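PDB 3G68: putative phosphosugar isomerase from Clostridium difficile, which is of unproven function but, as a double-SIS-domain protein, probably binds a phosphosugar and isomerises it, as in the sugar-isomerising half of glucosamine-6-phosphate synthase. Local coordinates for residues S24-N27 against E28-R31; S170-Y173 against N174-I177. All coordinates share one frame; numbering follows the deposited sequence.

How the contacts relate
Both contacts are local, and they come in series: contact 1 (24-31) runs off the end of helix 22-25 toward strand 36-40, the first strand along the chain of the first parallel sheet, set between 63-67 and 84-90, whereas contact 2 (170-177) is the opening of helix 170-184. Their centres lie about 17 Å apart and their nearest atoms about 6 Å apart. Both pack on helix 145-165, through F26 and V29 of contact 1 and Y173 and I177 of contact 2, and Y173 also rests on A22 and D23 of helix 22-25. Contact 1 thus lies on the helix-to-sheet connection, while contact 2 also meets a second subunit of the four-chain assembly.

Contact 1 of 2, residues S24-N27 against E28-R31; sequences SLFN and EVKR
N27 and R31 meet through their polar groups where the chain leaves helix 22-25. The NH2 of R31 donates to OD1 of N27 at 3.1 Å, coming in tilted from the amide plane, and the amide and guanidinium planes stand 76° apart. Nearer the backbone, NE of R31 makes a weak bond to the backbone O of N27 at 2.9 Å. K30 crosses the same asparagine; its NZ adds a weak bond to OD1 of N27 at 3.4 Å and also faces E164 in a long, weak ion pair. Asparagine suits the place because its short amide, with CG anti to the backbone N (chi1 -164°), offers an oxygen to two long cationic chains. The backbone beneath is secured by K30 N, bonded to F26 O at 3.1 Å. A water stands between L25 O and V29 N, where a direct bond would run in a continuing helix. On the apolar side, CG1 of V29 lies at the edge of the F26 ring, 3.9 Å from its CD1. The turn is therefore two-sided: the apolar pair F26 and V29 packs on helix 145-165, while OD1 of N27 is probably polarised, mainly by R31.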
# COMPACT_ATOMS: atom_id res chain seq x y z
N SER B 24 22.56 1.23 -38.80
CA SER B 24 22.40 0.54 -40.09
C SER B 24 22.81 1.44 -41.24
O SER B 24 23.64 1.06 -42.07
CB SER B 24 20.96 0.04 -40.28
OG SER B 24 20.73 -0.47 -41.59
N LEU B 25 22.26 2.66 -41.28
CA LEU B 25 22.49 3.57 -42.38
C LEU B 25 23.96 3.97 -42.60
O LEU B 25 24.42 3.99 -43.73
CB LEU B 25 21.62 4.83 -42.24
CG LEU B 25 21.65 5.76 -43.45
CD1 LEU B 25 21.04 5.05 -44.65
CD2 LEU B 25 20.89 7.05 -43.14
N PHE B 26 24.69 4.24 -41.52
CA PHE B 26 26.07 4.70 -41.60
C PHE B 26 27.14 3.62 -41.40
O PHE B 26 28.33 3.93 -41.27
CB PHE B 26 26.25 5.80 -40.55
CG PHE B 26 25.37 6.99 -40.80
CD1 PHE B 26 25.66 7.86 -41.86
CD2 PHE B 26 24.25 7.24 -40.01
CE1 PHE B 26 24.84 8.97 -42.12
CE2 PHE B 26 23.43 8.37 -40.27
CZ PHE B 26 23.75 9.23 -41.32
N ASN B 27 26.72 2.35 -41.38
CA ASN B 27 27.66 1.28 -41.08
C ASN B 27 28.84 1.15 -42.03
O ASN B 27 29.93 0.79 -41.59
CB ASN B 27 26.97 -0.06 -41.04
CG ASN B 27 27.84 -1.12 -40.35
OD1 ASN B 27 28.23 -0.97 -39.19
ND2 ASN B 27 28.18 -2.15 -41.08
N GLU B 28 28.62 1.45 -43.31
CA GLU B 28 29.66 1.32 -44.35
C GLU B 28 30.48 2.59 -44.46
O GLU B 28 31.70 2.55 -44.43
CB GLU B 28 29.02 0.99 -45.72
CG GLU B 28 30.02 0.60 -46.83
CD GLU B 28 29.44 0.66 -48.24
OE1 GLU B 28 28.40 1.33 -48.43
OE2 GLU B 28 30.05 0.09 -49.18
N VAL B 29 29.82 3.74 -44.59
CA VAL B 29 30.55 5.00 -44.74
C VAL B 29 31.48 5.31 -43.55
O VAL B 29 32.51 5.92 -43.75
CB VAL B 29 29.60 6.22 -45.04
CG1 VAL B 29 28.72 6.53 -43.84
CG2 VAL B 29 30.41 7.46 -45.49
N LYS B 30 31.13 4.89 -42.34
CA LYS B 30 31.95 5.17 -41.15
C LYS B 30 33.31 4.46 -41.22
O LYS B 30 34.26 4.86 -40.55
CB LYS B 30 31.24 4.73 -39.87
CG LYS B 30 31.17 3.21 -39.62
CD LYS B 30 30.46 2.84 -38.32
CE LYS B 30 30.47 1.35 -38.09
NZ LYS B 30 29.76 0.94 -36.86
N ARG B 31 33.34 3.36 -41.99
CA ARG B 31 34.50 2.52 -42.16
C ARG B 31 35.51 3.03 -43.23
O ARG B 31 36.62 2.54 -43.27
CB ARG B 31 34.07 1.07 -42.46
CG ARG B 31 33.18 0.43 -41.39
CD ARG B 31 32.59 -0.90 -41.87
NE ARG B 31 31.60 -1.44 -40.94
CZ ARG B 31 31.88 -2.09 -39.81
NH1 ARG B 31 33.13 -2.31 -39.40
NH2 ARG B 31 30.88 -2.53 -39.05
O HOH W 1 26.79 3.60 -45.08

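Contact 2 of 2, residues S170-Y173 against N174-I177; sequences SEKY and NEEI. With EDO (1,2-ethanediol), chain J.
Y173 and I177 touch one helical turn apart, the tyrosine ring lying obliquely against the isoleucine branch. With CG of Y173 anti to the backbone N (chi1 177°), the ring is placed with CE1 3.5 Å from CG1 of I177, whose CD1 reaches on toward the phenol end. A tyrosine fits because its ring can pack on L159 while its OH bonds to Q160 NE2, both on helix 145-165, where R163 adds a cation-pi contact.

On another face of the helix, the long, flexible chain of K172 can span the turn to E176. It bends at chi2 (65°), bringing NZ to 2.8 Å from OE2 of E176 in a salt bridge, met on the anti side of the carboxylate and 31° out of its plane. K179 NZ forms a second salt bridge to this oxygen, and Y309 OH bonds to OE1. The more extended E175 stands farther off, its OE1 4.1 Å from NZ of K172.

N174, also extensively covered by the neighbouring turn, uses its backbone N-H to donate to S170 O in an almost straight bond, N to O 3.1 Å. Asparagine suits the spot: its OD1 takes a water shared with E171 O, while its side chain packs on N21 of the second subunit. E171 N donates to O1 of an ethanediol, probably from the crystallisation liquor, at 2.9 Å; its O2 bonds weakly to E171 OE1, and S24 OG of the second subunit also binds it.

Chemically, the turn separates an apolar face from a charged one, and the two lysines sharing OE2 probably favour the ionised form of the buried E176.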
# COMPACT_ATOMS: atom_id res chain seq x y z
N SER B 170 31.96 4.94 -26.80
CA SER B 170 30.59 4.50 -27.03
C SER B 170 29.63 5.23 -26.11
O SER B 170 28.53 5.57 -26.55
CB SER B 170 30.43 2.98 -26.89
OG SER B 170 31.14 2.36 -27.95
N GLU B 171 30.01 5.47 -24.85
CA GLU B 171 29.11 6.16 -23.93
C GLU B 171 28.95 7.62 -24.32
O GLU B 171 27.87 8.17 -24.16
CB GLU B 171 29.52 5.98 -22.47
CG GLU B 171 29.25 4.54 -21.98
CD GLU B 171 29.60 4.31 -20.52
OE1 GLU B 171 30.18 5.21 -19.88
OE2 GLU B 171 29.30 3.21 -20.01
N LYS B 172 30.02 8.23 -24.84
CA LYS B 172 29.97 9.63 -25.28
C LYS B 172 29.04 9.75 -26.48
O LYS B 172 28.26 10.68 -26.52
CB LYS B 172 31.36 10.19 -25.60
CG LYS B 172 31.38 11.67 -26.06
CD LYS B 172 30.92 12.64 -24.97
CE LYS B 172 30.99 14.10 -25.46
NZ LYS B 172 30.32 15.08 -24.53
N TYR B 173 29.11 8.80 -27.42
CA TYR B 173 28.15 8.73 -28.53
C TYR B 173 26.73 8.70 -27.95
O TYR B 173 25.90 9.53 -28.28
CB TYR B 173 28.39 7.48 -29.41
CG TYR B 173 27.37 7.31 -30.53
CD1 TYR B 173 26.16 6.67 -30.31
CD2 TYR B 173 27.63 7.79 -31.81
CE1 TYR B 173 25.22 6.52 -31.33
CE2 TYR B 173 26.69 7.64 -32.83
CZ TYR B 173 25.49 7.01 -32.58
OH TYR B 173 24.56 6.87 -33.59
N ASN B 174 26.44 7.74 -27.08
CA ASN B 174 25.14 7.64 -26.43
C ASN B 174 24.69 8.95 -25.72
O ASN B 174 23.54 9.35 -25.78
CB ASN B 174 25.18 6.51 -25.39
CG ASN B 174 23.84 6.31 -24.72
OD1 ASN B 174 23.64 6.71 -23.57
ND2 ASN B 174 22.91 5.76 -25.47
N GLU B 175 25.60 9.59 -25.02
CA GLU B 175 25.28 10.84 -24.35
C GLU B 175 24.85 11.93 -25.36
O GLU B 175 23.92 12.68 -25.09
CB GLU B 175 26.48 11.35 -23.60
CG GLU B 175 26.25 12.66 -22.89
CD GLU B 175 27.41 13.10 -22.02
OE1 GLU B 175 28.47 12.45 -22.02
OE2 GLU B 175 27.26 14.15 -21.34
N GLU B 176 25.58 12.05 -26.47
CA GLU B 176 25.24 13.02 -27.52
C GLU B 176 23.90 12.69 -28.18
O GLU B 176 23.10 13.60 -28.42
CB GLU B 176 26.36 13.17 -28.53
CG GLU B 176 27.65 13.74 -27.94
CD GLU B 176 27.46 15.03 -27.14
OE1 GLU B 176 26.85 15.99 -27.65
OE2 GLU B 176 27.96 15.10 -26.00
N ILE B 177 23.64 11.41 -28.44
CA ILE B 177 22.31 11.04 -28.96
C ILE B 177 21.22 11.49 -27.98
O ILE B 177 20.20 12.03 -28.40
CB ILE B 177 22.17 9.55 -29.19
CG1 ILE B 177 23.11 9.10 -30.33
CG2 ILE B 177 20.71 9.19 -29.49
CD1 ILE B 177 22.93 9.81 -31.63
C1 EDO J . 32.62 3.47 -22.62
O1 EDO J . 32.00 3.52 -23.91
C2 EDO J . 33.22 4.82 -22.31
O2 EDO J . 33.20 5.04 -20.90
O HOH W 2 26.16 7.78 -22.01